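Local coordinates for Oxidored_FMN domain-containing protein ([Pseudomonas] geniculata N1, PDB 6L6J), which probably works as an amine oxidase on 6-hydroxypseudooxynicotine, using FMN and a [4Fe-4S] cluster as cofactors, at residues F24-H29 / G54-E59; W256-S261 / K291-V296; F273-Q278 / G297-P302. One frame throughout, in Å; residues are numbered along the deposited sequence.

From the N terminus, contact 1 closes first: 24-29 pairs with 54-59 after helix 38-51, joining the first two strands of the eight-stranded parallel barrel in a beta-alpha-beta unit. Contact 2 closes the loop 262-290 and contact 3 the overlapping one 279-296; they cross, because 273-278 lies between 256-261 and 291-296, while 297-302 follows directly on 291-296. Contact 2 joins barrel strands six and seven, and contact 3 ties together the loops that follow them. Contacts 1 and 2 meet inside the barrel, where Tyr-25 CD1 is 3.9 Å from Val-294 CG2. Contacts 2 and 3 touch through Gln-278, whose CG packs on Val-296 O. All three contacts reach the FMN.

Contact 1 (F24-H29 / G54-E59); sequences FYVVPH and GVVCLE. With FMN (flavin mononucleotide), chain B.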
loop_
_atom_site.group_PDB
_atom_site.type_symbol
_atom_site.label_atom_id
_atom_site.label_comp_id
_atom_site.label_asym_id
_atom_site.label_seq_id
_atom_site.Cartn_x
_atom_site.Cartn_y
_atom_site.Cartn_z
ATOM N N PHE A 24 7.972 14.947 11.670
ATOM C CA PHE A 24 7.240 13.737 11.193
ATOM C C PHE A 24 5.764 14.089 10.939
ATOM O O PHE A 24 5.056 14.469 11.878
ATOM C CB PHE A 24 7.361 12.576 12.166
ATOM C CG PHE A 24 8.773 12.180 12.464
ATOM C CD1 PHE A 24 9.467 11.370 11.589
ATOM C CD2 PHE A 24 9.406 12.621 13.606
ATOM C CE1 PHE A 24 10.775 10.993 11.850
ATOM C CE2 PHE A 24 10.715 12.236 13.871
ATOM C CZ PHE A 24 11.389 11.414 12.996
ATOM N N TYR A 25 5.318 13.954 9.688
ATOM C CA TYR A 25 4.015 14.461 9.208
ATOM C C TYR A 25 3.299 13.344 8.466
ATOM O O TYR A 25 3.861 12.840 7.527
ATOM C CB TYR A 25 4.257 15.671 8.312
ATOM C CG TYR A 25 3.033 16.429 7.872
ATOM C CD1 TYR A 25 2.166 15.920 6.928
ATOM C CD2 TYR A 25 2.785 17.695 8.354
ATOM C CE1 TYR A 25 1.071 16.640 6.480
ATOM C CE2 TYR A 25 1.700 18.432 7.920
ATOM C CZ TYR A 25 0.850 17.914 6.968
ATOM O OH TYR A 25 -0.192 18.675 6.540
ATOM N N VAL A 26 2.088 12.993 8.873
ATOM C CA VAL A 26 1.323 11.898 8.215
ATOM C C VAL A 26 0.390 12.543 7.198
ATOM O O VAL A 26 -0.561 13.248 7.615
ATOM C CB VAL A 26 0.565 11.016 9.221
ATOM C CG1 VAL A 26 -0.244 9.941 8.499
ATOM C CG2 VAL A 26 1.513 10.403 10.238
ATOM N N VAL A 27 0.670 12.306 5.921
ATOM C CA VAL A 27 -0.050 12.935 4.780
ATOM C C VAL A 27 -1.390 12.226 4.627
ATOM O O VAL A 27 -1.556 11.105 5.103
ATOM C CB VAL A 27 0.787 12.899 3.492
ATOM C CG1 VAL A 27 1.879 13.949 3.535
ATOM C CG2 VAL A 27 1.383 11.517 3.219
ATOM N N PRO A 28 -2.397 12.877 4.007
ATOM C CA PRO A 28 -3.712 12.273 3.838
ATOM C C PRO A 28 -3.560 10.932 3.114
ATOM O O PRO A 28 -2.928 10.897 2.079
ATOM C CB PRO A 28 -4.521 13.246 2.959
ATOM C CG PRO A 28 -3.729 14.528 2.932
ATOM C CD PRO A 28 -2.316 14.223 3.417
ATOM N N HIS A 29 -4.110 9.872 3.691
ATOM C CA HIS A 29 -4.167 8.535 3.062
ATOM C C HIS A 29 -5.425 7.816 3.554
ATOM O O HIS A 29 -5.610 7.725 4.823
ATOM C CB HIS A 29 -2.858 7.770 3.300
ATOM C CG HIS A 29 -2.838 6.961 4.548
ATOM N ND1 HIS A 29 -3.598 5.824 4.679
ATOM C CD2 HIS A 29 -2.140 7.105 5.695
ATOM C CE1 HIS A 29 -3.390 5.302 5.871
ATOM N NE2 HIS A 29 -2.475 6.056 6.513
ATOM N N GLY A 54 3.874 14.297 14.500
ATOM C CA GLY A 54 3.527 15.691 14.834
ATOM C C GLY A 54 2.228 16.130 14.183
ATOM O O GLY A 54 1.510 16.904 14.810
ATOM N N VAL A 55 1.931 15.680 12.962
ATOM C CA VAL A 55 0.615 15.918 12.282
ATOM C C VAL A 55 0.022 14.559 11.847
ATOM O O VAL A 55 0.725 13.748 11.200
ATOM C CB VAL A 55 0.763 16.873 11.077
ATOM C CG1 VAL A 55 -0.519 17.009 10.294
ATOM C CG2 VAL A 55 1.292 18.251 11.480
ATOM N N VAL A 56 -1.246 14.314 12.146
ATOM C CA VAL A 56 -1.965 13.148 11.575
ATOM C C VAL A 56 -3.167 13.661 10.805
ATOM O O VAL A 56 -3.936 14.447 11.364
ATOM C CB VAL A 56 -2.290 12.113 12.650
ATOM C CG1 VAL A 56 -3.178 11.009 12.117
ATOM C CG2 VAL A 56 -0.989 11.549 13.209
ATOM N N CYS A 57 -3.237 13.287 9.524
ATOM C CA CYS A 57 -4.179 13.866 8.535
ATOM C C CYS A 57 -5.265 12.845 8.206
ATOM O O CYS A 57 -4.970 11.624 8.069
ATOM C CB CYS A 57 -3.475 14.284 7.251
ATOM S SG CYS A 57 -2.664 15.904 7.308
ATOM N N LEU A 58 -6.491 13.332 8.055
ATOM C CA LEU A 58 -7.616 12.522 7.517
ATOM C C LEU A 58 -7.556 12.615 6.004
ATOM O O LEU A 58 -7.078 13.659 5.498
ATOM C CB LEU A 58 -8.950 12.990 8.097
ATOM C CG LEU A 58 -9.523 12.040 9.140
ATOM C CD1 LEU A 58 -8.477 11.668 10.178
ATOM C CD2 LEU A 58 -10.764 12.637 9.802
ATOM N N GLU A 59 -7.977 11.522 5.362
ATOM C CA GLU A 59 -7.945 11.281 3.897
ATOM C C GLU A 59 -8.968 12.199 3.210
ATOM O O GLU A 59 -9.562 13.076 3.901
ATOM C CB GLU A 59 -8.245 9.805 3.617
ATOM C CG GLU A 59 -9.655 9.356 4.004
ATOM C CD GLU A 59 -9.764 8.503 5.270
ATOM O OE1 GLU A 59 -9.147 8.892 6.293
ATOM O OE2 GLU A 59 -10.493 7.451 5.251
HETATM N N1 FMN B . -3.302 10.711 -0.999
HETATM C C2 FMN B . -4.322 11.626 -0.936
HETATM O O2 FMN B . -4.067 12.788 -1.266
HETATM N N3 FMN B . -5.563 11.361 -0.509
HETATM C C4 FMN B . -5.901 10.126 -0.104
HETATM O O4 FMN B . -7.043 9.882 0.283
HETATM C C4A FMN B . -4.871 9.051 -0.162
HETATM N N5 FMN B . -5.149 7.783 0.227
HETATM C C5A FMN B . -4.158 6.863 0.229
HETATM C C6 FMN B . -4.417 5.577 0.698
HETATM C C7 FMN B . -3.394 4.650 0.716
HETATM C C7M FMN B . -3.703 3.272 1.157
HETATM C C8 FMN B . -2.038 5.010 0.282
HETATM C C8M FMN B . -0.922 4.007 0.258
HETATM C C9 FMN B . -1.764 6.269 -0.179
HETATM C C9A FMN B . -2.766 7.230 -0.216
HETATM N N10 FMN B . -2.495 8.539 -0.640
HETATM C C10 FMN B . -3.524 9.447 -0.618
HETATM C "C1'" FMN B . -1.136 8.976 -1.093
HETATM C "C2'" FMN B . -0.247 9.282 0.098
HETATM O "O2'" FMN B . -0.788 10.426 0.733
HETATM C "C3'" FMN B . 1.172 9.570 -0.290
HETATM O "O3'" FMN B . 1.202 10.767 -1.069
HETATM C "C4'" FMN B . 1.852 8.444 -1.069
HETATM O "O4'" FMN B . 1.544 7.164 -0.467
HETATM C "C5'" FMN B . 3.355 8.665 -1.160
HETATM O "O5'" FMN B . 3.884 8.663 0.155
HETATM P P FMN B . 4.495 7.306 0.794
HETATM O O1P FMN B . 5.686 6.944 -0.064
HETATM O O2P FMN B . 4.837 7.739 2.185
HETATM O O3P FMN B . 3.370 6.290 0.731
HETATM O O HOH W 1 -3.391 10.460 6.513
#
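Tyr-25 and Val-55 form a parallel beta bridge, and the axes of strands 24-26 and 55-59 approach to 4.8 Å with their directions only 11° apart. On this bridge Val-26 N donates to Val-55 O at 2.8 Å, and earlier Gly-54 N donates to Phe-24 O at 2.9 Å. A chi1 of -172° swings the phenol of Tyr-25 away from its own N and alongside Val-55. Val-55 CG1 then sits over one ring face, 3.8 Å from the Tyr-25 centroid and 21° off its normal, which meets the geometry of a CH-pi contact. Cys-57 SG approaches the same ring obliquely, 4.8 Å from its centroid. The phenol OH is hydrogen-bonded to Tyr-168 OH, on barrel strand 166-171. Val-26 and Val-56 point together to the other face of the sheet and touch side by side, CG2 to CG2 at 4.0 Å. Past the bridge, Pro-28 O accepts a hydrogen bond from FMN O2' at 2.6 Å, so the backbone just past strand 24-26 grips one hydroxyl of the ribityl chain. Helix 38-51 covers Val-56 and Leu-58 from outside and sends Arg-45 to a salt bridge with Glu-59. Strand 316-319 continues the barrel beyond Tyr-25, and strand 99-105 beyond Val-56.

Contact 2 (W256-S261 / K291-V296); sequences WDVNVS and KPVVGV. With FMN (flavin mononucleotide), chain B.
Val-294 CG1 lies over one face of the Asp-257 carboxylate, 3.6 Å from its CG and about equally far from the two oxygens, while also touching CB; the two side chains cross at a slant. The other flat group, the indole of Trp-256, is on the opposite side of the sheet and is met at its edge, where Lys-291 CB lies near the ring plane, 4.1 Å from CD1. Trp-256 CB points to the face shared with Val-258 and Val-293, and NE1 is hydrogen-bonded to Ala-250 O. On this tryptophan side, Val-258 CG2 touches Val-293 CG1 at 3.7 Å, next to helix 285-288.

The backbone evidence for parallel pairing is a ladder of three hydrogen bonds. Its core is Val-294 N to Trp-256 O and Val-258 N to Val-294 O, both 3.0 Å; Trp-256 N to Pro-292 O is longer, at 3.3 Å. The strand axes are 25° apart. Toward the C-terminal end Val-296 turns to the cofactor, CB lying 3.3 Å from FMN O5'.

Chemically, one face is aliphatic, with Val-258 on Val-293, and the other sets the Val-294 methyl on a buried carboxylate. Asp-257 OD1 forms a salt bridge with FMN-binding Arg-224 and OD2 a hydrogen bond with Tyr-168, so its charge is probably balanced inside the barrel, and it probably helps to orient that arginine.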
loop_
_atom_site.group_PDB
_atom_site.type_symbol
_atom_site.label_atom_id
_atom_site.label_comp_id
_atom_site.label_asym_id
_atom_site.label_seq_id
_atom_site.Cartn_x
_atom_site.Cartn_y
_atom_site.Cartn_z
ATOM N N TRP A 256 2.653 24.120 1.761
ATOM C CA TRP A 256 2.625 23.393 0.468
ATOM C C TRP A 256 2.841 21.904 0.740
ATOM O O TRP A 256 3.948 21.550 1.204
ATOM C CB TRP A 256 3.683 23.941 -0.483
ATOM C CG TRP A 256 3.315 25.267 -1.062
ATOM C CD1 TRP A 256 3.705 26.498 -0.627
ATOM C CD2 TRP A 256 2.471 25.491 -2.203
ATOM N NE1 TRP A 256 3.159 27.469 -1.419
ATOM C CE2 TRP A 256 2.390 26.885 -2.385
ATOM C CE3 TRP A 256 1.793 24.652 -3.094
ATOM C CZ2 TRP A 256 1.646 27.458 -3.409
ATOM C CZ3 TRP A 256 1.061 25.224 -4.114
ATOM C CH2 TRP A 256 0.993 26.610 -4.268
ATOM N N ASP A 257 1.833 21.073 0.463
ATOM C CA ASP A 257 1.961 19.586 0.448
ATOM C C ASP A 257 2.094 19.116 -1.011
ATOM O O ASP A 257 1.083 19.232 -1.758
ATOM C CB ASP A 257 0.786 18.908 1.167
ATOM C CG ASP A 257 0.986 17.411 1.341
ATOM O OD1 ASP A 257 1.807 16.820 0.590
ATOM O OD2 ASP A 257 0.346 16.849 2.233
ATOM N N VAL A 258 3.279 18.630 -1.421
ATOM C CA VAL A 258 3.604 18.469 -2.875
ATOM C C VAL A 258 4.060 17.038 -3.190
ATOM O O VAL A 258 4.931 16.473 -2.474
ATOM C CB VAL A 258 4.602 19.526 -3.406
ATOM C CG1 VAL A 258 3.976 20.916 -3.452
ATOM C CG2 VAL A 258 5.922 19.528 -2.647
ATOM N N ASN A 259 3.503 16.512 -4.285
ATOM C CA ASN A 259 3.712 15.124 -4.769
ATOM C C ASN A 259 3.530 15.086 -6.296
ATOM O O ASN A 259 3.388 16.166 -6.904
ATOM C CB ASN A 259 2.793 14.161 -4.007
ATOM C CG ASN A 259 1.327 14.323 -4.360
ATOM O OD1 ASN A 259 0.954 15.233 -5.111
ATOM N ND2 ASN A 259 0.490 13.453 -3.805
ATOM N N VAL A 260 3.509 13.888 -6.891
ATOM C CA VAL A 260 3.383 13.697 -8.372
ATOM C C VAL A 260 1.985 13.140 -8.691
ATOM O O VAL A 260 1.495 12.235 -7.968
ATOM C CB VAL A 260 4.506 12.799 -8.915
ATOM C CG1 VAL A 260 5.869 13.411 -8.639
ATOM C CG2 VAL A 260 4.436 11.382 -8.361
ATOM N N SER A 261 1.357 13.661 -9.747
ATOM C CA SER A 261 -0.020 13.265 -10.150
ATOM C C SER A 261 -0.037 11.836 -10.712
ATOM O O SER A 261 0.927 11.387 -11.425
ATOM C CB SER A 261 -0.689 14.202 -11.122
ATOM O OG SER A 261 -2.068 13.846 -11.278
ATOM N N LYS A 291 7.322 29.391 2.487
ATOM C CA LYS A 291 6.419 28.589 3.346
ATOM C C LYS A 291 6.970 27.182 3.561
ATOM O O LYS A 291 7.710 26.649 2.741
ATOM C CB LYS A 291 5.035 28.502 2.702
ATOM C CG LYS A 291 4.364 29.844 2.437
ATOM C CD LYS A 291 4.037 30.616 3.715
ATOM C CE LYS A 291 3.356 31.935 3.439
ATOM N NZ LYS A 291 2.794 32.523 4.671
ATOM N N PRO A 292 6.614 26.534 4.690
ATOM C CA PRO A 292 7.043 25.162 4.967
ATOM C C PRO A 292 6.540 24.191 3.888
ATOM O O PRO A 292 5.406 24.308 3.501
ATOM C CB PRO A 292 6.423 24.783 6.317
ATOM C CG PRO A 292 5.924 26.090 6.900
ATOM C CD PRO A 292 5.780 27.089 5.761
ATOM N N VAL A 293 7.411 23.309 3.399
ATOM C CA VAL A 293 7.084 22.338 2.319
ATOM C C VAL A 293 7.161 20.935 2.920
ATOM O O VAL A 293 8.203 20.594 3.569
ATOM C CB VAL A 293 8.018 22.492 1.101
ATOM C CG1 VAL A 293 7.684 21.504 -0.004
ATOM C CG2 VAL A 293 8.001 23.906 0.547
ATOM N N VAL A 294 6.091 20.166 2.720
ATOM C CA VAL A 294 6.031 18.721 3.071
ATOM C C VAL A 294 5.995 17.924 1.763
ATOM O O VAL A 294 5.182 18.240 0.894
ATOM C CB VAL A 294 4.833 18.369 3.978
ATOM C CG1 VAL A 294 3.494 18.858 3.427
ATOM C CG2 VAL A 294 4.781 16.867 4.255
ATOM N N GLY A 295 6.854 16.929 1.657
ATOM C CA GLY A 295 6.908 15.997 0.534
ATOM C C GLY A 295 7.001 14.581 1.054
ATOM O O GLY A 295 7.228 14.397 2.275
ATOM N N VAL A 296 6.849 13.613 0.152
ATOM C CA VAL A 296 6.820 12.159 0.475
ATOM C C VAL A 296 7.863 11.461 -0.401
ATOM O O VAL A 296 8.190 11.985 -1.477
ATOM C CB VAL A 296 5.392 11.599 0.291
ATOM C CG1 VAL A 296 4.404 12.244 1.268
ATOM C CG2 VAL A 296 4.900 11.777 -1.142
HETATM N N1 FMN B . -3.302 10.711 -0.999
HETATM C C2 FMN B . -4.322 11.626 -0.936
HETATM O O2 FMN B . -4.067 12.788 -1.266
HETATM N N3 FMN B . -5.563 11.361 -0.509
HETATM C C4 FMN B . -5.901 10.126 -0.104
HETATM O O4 FMN B . -7.043 9.882 0.283
HETATM C C4A FMN B . -4.871 9.051 -0.162
HETATM N N5 FMN B . -5.149 7.783 0.227
HETATM C C5A FMN B . -4.158 6.863 0.229
HETATM C C6 FMN B . -4.417 5.577 0.698
HETATM C C7 FMN B . -3.394 4.650 0.716
HETATM C C7M FMN B . -3.703 3.272 1.157
HETATM C C8 FMN B . -2.038 5.010 0.282
HETATM C C8M FMN B . -0.922 4.007 0.258
HETATM C C9 FMN B . -1.764 6.269 -0.179
HETATM C C9A FMN B . -2.766 7.230 -0.216
HETATM N N10 FMN B . -2.495 8.539 -0.640
HETATM C C10 FMN B . -3.524 9.447 -0.618
HETATM C "C1'" FMN B . -1.136 8.976 -1.093
HETATM C "C2'" FMN B . -0.247 9.282 0.098
HETATM O "O2'" FMN B . -0.788 10.426 0.733
HETATM C "C3'" FMN B . 1.172 9.570 -0.290
HETATM O "O3'" FMN B . 1.202 10.767 -1.069
HETATM C "C4'" FMN B . 1.852 8.444 -1.069
HETATM O "O4'" FMN B . 1.544 7.164 -0.467
HETATM C "C5'" FMN B . 3.355 8.665 -1.160
HETATM O "O5'" FMN B . 3.884 8.663 0.155
HETATM P P FMN B . 4.495 7.306 0.794
HETATM O O1P FMN B . 5.686 6.944 -0.064
HETATM O O2P FMN B . 4.837 7.739 2.185
HETATM O O3P FMN B . 3.370 6.290 0.731
#

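Contact 3 (F273-Q278 / G297-P302); sequences FEEGQQ and GRFTSP. With FMN (flavin mononucleotide), chain B.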
loop_
_atom_site.group_PDB
_atom_site.type_symbol
_atom_site.label_atom_id
_atom_site.label_comp_id
_atom_site.label_asym_id
_atom_site.label_seq_id
_atom_site.Cartn_x
_atom_site.Cartn_y
_atom_site.Cartn_z
ATOM N N PHE A 273 10.078 1.867 -7.798
ATOM C CA PHE A 273 10.608 3.111 -7.183
ATOM C C PHE A 273 11.469 2.740 -5.979
ATOM O O PHE A 273 11.288 1.638 -5.518
ATOM C CB PHE A 273 9.432 4.041 -6.874
ATOM C CG PHE A 273 8.563 4.363 -8.065
ATOM C CD1 PHE A 273 7.626 3.448 -8.523
ATOM C CD2 PHE A 273 8.666 5.583 -8.728
ATOM C CE1 PHE A 273 6.816 3.740 -9.618
ATOM C CE2 PHE A 273 7.861 5.873 -9.821
ATOM C CZ PHE A 273 6.936 4.950 -10.269
ATOM N N GLU A 274 12.397 3.603 -5.549
ATOM C CA GLU A 274 13.048 3.543 -4.199
ATOM C C GLU A 274 12.837 4.885 -3.486
ATOM O O GLU A 274 12.140 5.754 -4.042
ATOM C CB GLU A 274 14.531 3.132 -4.293
ATOM C CG GLU A 274 15.141 2.505 -2.994
ATOM C CD GLU A 274 14.538 1.238 -2.368
ATOM O OE1 GLU A 274 13.479 0.761 -2.834
ATOM O OE2 GLU A 274 15.108 0.723 -1.416
ATOM N N GLU A 275 13.384 5.018 -2.276
ATOM C CA GLU A 275 13.210 6.189 -1.380
ATOM C C GLU A 275 13.461 7.514 -2.098
ATOM O O GLU A 275 14.375 7.609 -2.883
ATOM C CB GLU A 275 14.177 6.134 -0.207
ATOM C CG GLU A 275 13.704 5.240 0.909
ATOM C CD GLU A 275 14.449 5.530 2.192
ATOM O OE1 GLU A 275 14.112 6.557 2.882
ATOM O OE2 GLU A 275 15.377 4.727 2.471
ATOM N N GLY A 276 12.681 8.524 -1.743
ATOM C CA GLY A 276 12.867 9.913 -2.186
ATOM C C GLY A 276 13.025 9.991 -3.684
ATOM O O GLY A 276 13.897 10.728 -4.109
ATOM N N GLN A 277 12.207 9.232 -4.424
ATOM C CA GLN A 277 12.158 9.216 -5.915
ATOM C C GLN A 277 11.523 10.520 -6.418
ATOM O O GLN A 277 11.759 10.871 -7.603
ATOM C CB GLN A 277 11.422 7.974 -6.444
ATOM C CG GLN A 277 9.948 7.874 -6.015
ATOM C CD GLN A 277 8.923 8.515 -6.944
ATOM O OE1 GLN A 277 9.269 9.057 -8.014
ATOM N NE2 GLN A 277 7.646 8.468 -6.519
ATOM N N GLN A 278 10.767 11.223 -5.563
ATOM C CA GLN A 278 9.999 12.437 -5.957
ATOM C C GLN A 278 10.901 13.668 -5.877
ATOM O O GLN A 278 10.491 14.737 -6.387
ATOM C CB GLN A 278 8.776 12.664 -5.078
ATOM C CG GLN A 278 7.835 11.467 -4.996
ATOM C CD GLN A 278 6.409 11.897 -4.722
ATOM O OE1 GLN A 278 6.122 13.072 -4.516
ATOM N NE2 GLN A 278 5.489 10.945 -4.718
ATOM N N GLY A 297 8.390 10.330 0.067
ATOM C CA GLY A 297 9.337 9.513 -0.709
ATOM C C GLY A 297 9.503 8.134 -0.125
ATOM O O GLY A 297 10.607 7.604 -0.132
ATOM N N ARG A 298 8.436 7.562 0.387
ATOM C CA ARG A 298 8.483 6.271 1.124
ATOM C C ARG A 298 9.638 6.319 2.132
ATOM O O ARG A 298 10.393 5.332 2.228
ATOM C CB ARG A 298 8.621 5.098 0.148
ATOM C CG ARG A 298 7.899 3.839 0.609
ATOM C CD ARG A 298 8.629 2.553 0.267
ATOM N NE ARG A 298 8.968 2.488 -1.144
ATOM C CZ ARG A 298 10.080 1.964 -1.642
ATOM N NH1 ARG A 298 10.964 1.386 -0.850
ATOM N NH2 ARG A 298 10.293 2.009 -2.943
ATOM N N PHE A 299 9.741 7.428 2.873
ATOM C CA PHE A 299 10.892 7.728 3.762
ATOM C C PHE A 299 10.908 6.710 4.905
ATOM O O PHE A 299 9.904 6.586 5.614
ATOM C CB PHE A 299 10.847 9.185 4.211
ATOM C CG PHE A 299 11.066 10.199 3.112
ATOM C CD1 PHE A 299 12.193 10.147 2.294
ATOM C CD2 PHE A 299 10.172 11.245 2.924
ATOM C CE1 PHE A 299 12.400 11.105 1.312
ATOM C CE2 PHE A 299 10.394 12.213 1.955
ATOM C CZ PHE A 299 11.504 12.138 1.149
ATOM N N THR A 300 12.028 5.995 5.050
ATOM C CA THR A 300 12.251 4.907 6.045
ATOM C C THR A 300 13.604 5.066 6.746
ATOM O O THR A 300 13.692 4.676 7.919
ATOM C CB THR A 300 12.197 3.533 5.365
ATOM O OG1 THR A 300 11.179 3.593 4.361
ATOM C CG2 THR A 300 11.934 2.421 6.357
ATOM N N SER A 301 14.630 5.510 6.008
ATOM C CA SER A 301 15.993 5.833 6.502
ATOM C C SER A 301 15.972 7.167 7.238
ATOM O O SER A 301 15.703 8.214 6.639
ATOM C CB SER A 301 17.011 5.873 5.384
ATOM O OG SER A 301 18.308 6.272 5.866
ATOM N N PRO A 302 16.288 7.168 8.552
ATOM C CA PRO A 302 16.387 8.414 9.313
ATOM C C PRO A 302 17.429 9.394 8.751
ATOM O O PRO A 302 17.205 10.589 8.856
ATOM C CB PRO A 302 16.797 7.964 10.726
ATOM C CG PRO A 302 16.418 6.490 10.785
ATOM C CD PRO A 302 16.571 5.975 9.370
HETATM N N1 FMN B . -3.302 10.711 -0.999
HETATM C C2 FMN B . -4.322 11.626 -0.936
HETATM O O2 FMN B . -4.067 12.788 -1.266
HETATM N N3 FMN B . -5.563 11.361 -0.509
HETATM C C4 FMN B . -5.901 10.126 -0.104
HETATM O O4 FMN B . -7.043 9.882 0.283
HETATM C C4A FMN B . -4.871 9.051 -0.162
HETATM N N5 FMN B . -5.149 7.783 0.227
HETATM C C5A FMN B . -4.158 6.863 0.229
HETATM C C6 FMN B . -4.417 5.577 0.698
HETATM C C7 FMN B . -3.394 4.650 0.716
HETATM C C7M FMN B . -3.703 3.272 1.157
HETATM C C8 FMN B . -2.038 5.010 0.282
HETATM C C8M FMN B . -0.922 4.007 0.258
HETATM C C9 FMN B . -1.764 6.269 -0.179
HETATM C C9A FMN B . -2.766 7.230 -0.216
HETATM N N10 FMN B . -2.495 8.539 -0.640
HETATM C C10 FMN B . -3.524 9.447 -0.618
HETATM C "C1'" FMN B . -1.136 8.976 -1.093
HETATM C "C2'" FMN B . -0.247 9.282 0.098
HETATM O "O2'" FMN B . -0.788 10.426 0.733
HETATM C "C3'" FMN B . 1.172 9.570 -0.290
HETATM O "O3'" FMN B . 1.202 10.767 -1.069
HETATM C "C4'" FMN B . 1.852 8.444 -1.069
HETATM O "O4'" FMN B . 1.544 7.164 -0.467
HETATM C "C5'" FMN B . 3.355 8.665 -1.160
HETATM O "O5'" FMN B . 3.884 8.663 0.155
HETATM P P FMN B . 4.495 7.306 0.794
HETATM O O1P FMN B . 5.686 6.944 -0.064
HETATM O O2P FMN B . 4.837 7.739 2.185
HETATM O O3P FMN B . 3.370 6.290 0.731
#
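Gly-297, the first residue of 297-302, meets Gly-276 across the contact with their CA atoms 3.8 Å apart. Its carbonyl O accepts Gly-276 N at 2.8 Å, the N-H lying in the carbonyl plane on a lone pair and the bond nearly straight at 167°.

Arg-298 faces two ways. Its backbone N makes a weak hydrogen bond to FMN O1P at 2.9 Å, while the side chain, bent at chi2 and chi3, sets one face of the guanidinium over Glu-275 N. The edge of the group is used in plane: NH1 binds Glu-274 OE1 in a salt bridge at 3.3 Å, and NH2 reaches Phe-273 O in a weak bond. The carboxylate of Glu-274 is turned 72° from the guanidinium plane, so OE1 is met from above its own plane; OE2 pairs with Arg-441. Phe-299 brings CE1 to within 3.7 Å of Gly-276 CA, at an oblique angle to the ring.

Thr-300 N donates to Glu-275 OE1 at 3.1 Å, again from above the carboxylate plane, and its OG1 turns back to Arg-298 O. Ser-301 N adds a weak bond to the same OE1 at 3.3 Å, while its OG caps helix 302-310 through a weak bond to Ala-304 N.

Glu-275 OE1 thus takes one firm bond, from Thr-300 N, and a weak one, from Ser-301 N, whereas Glu-274 is shared between Arg-298 and Arg-441. Glu-275 and the Gly-276 to Gly-297 bond probably fix the turn that offers the Arg-298 amide to the phosphate, consistent with the phosphate site after strand seven in flavin-binding TIM barrels.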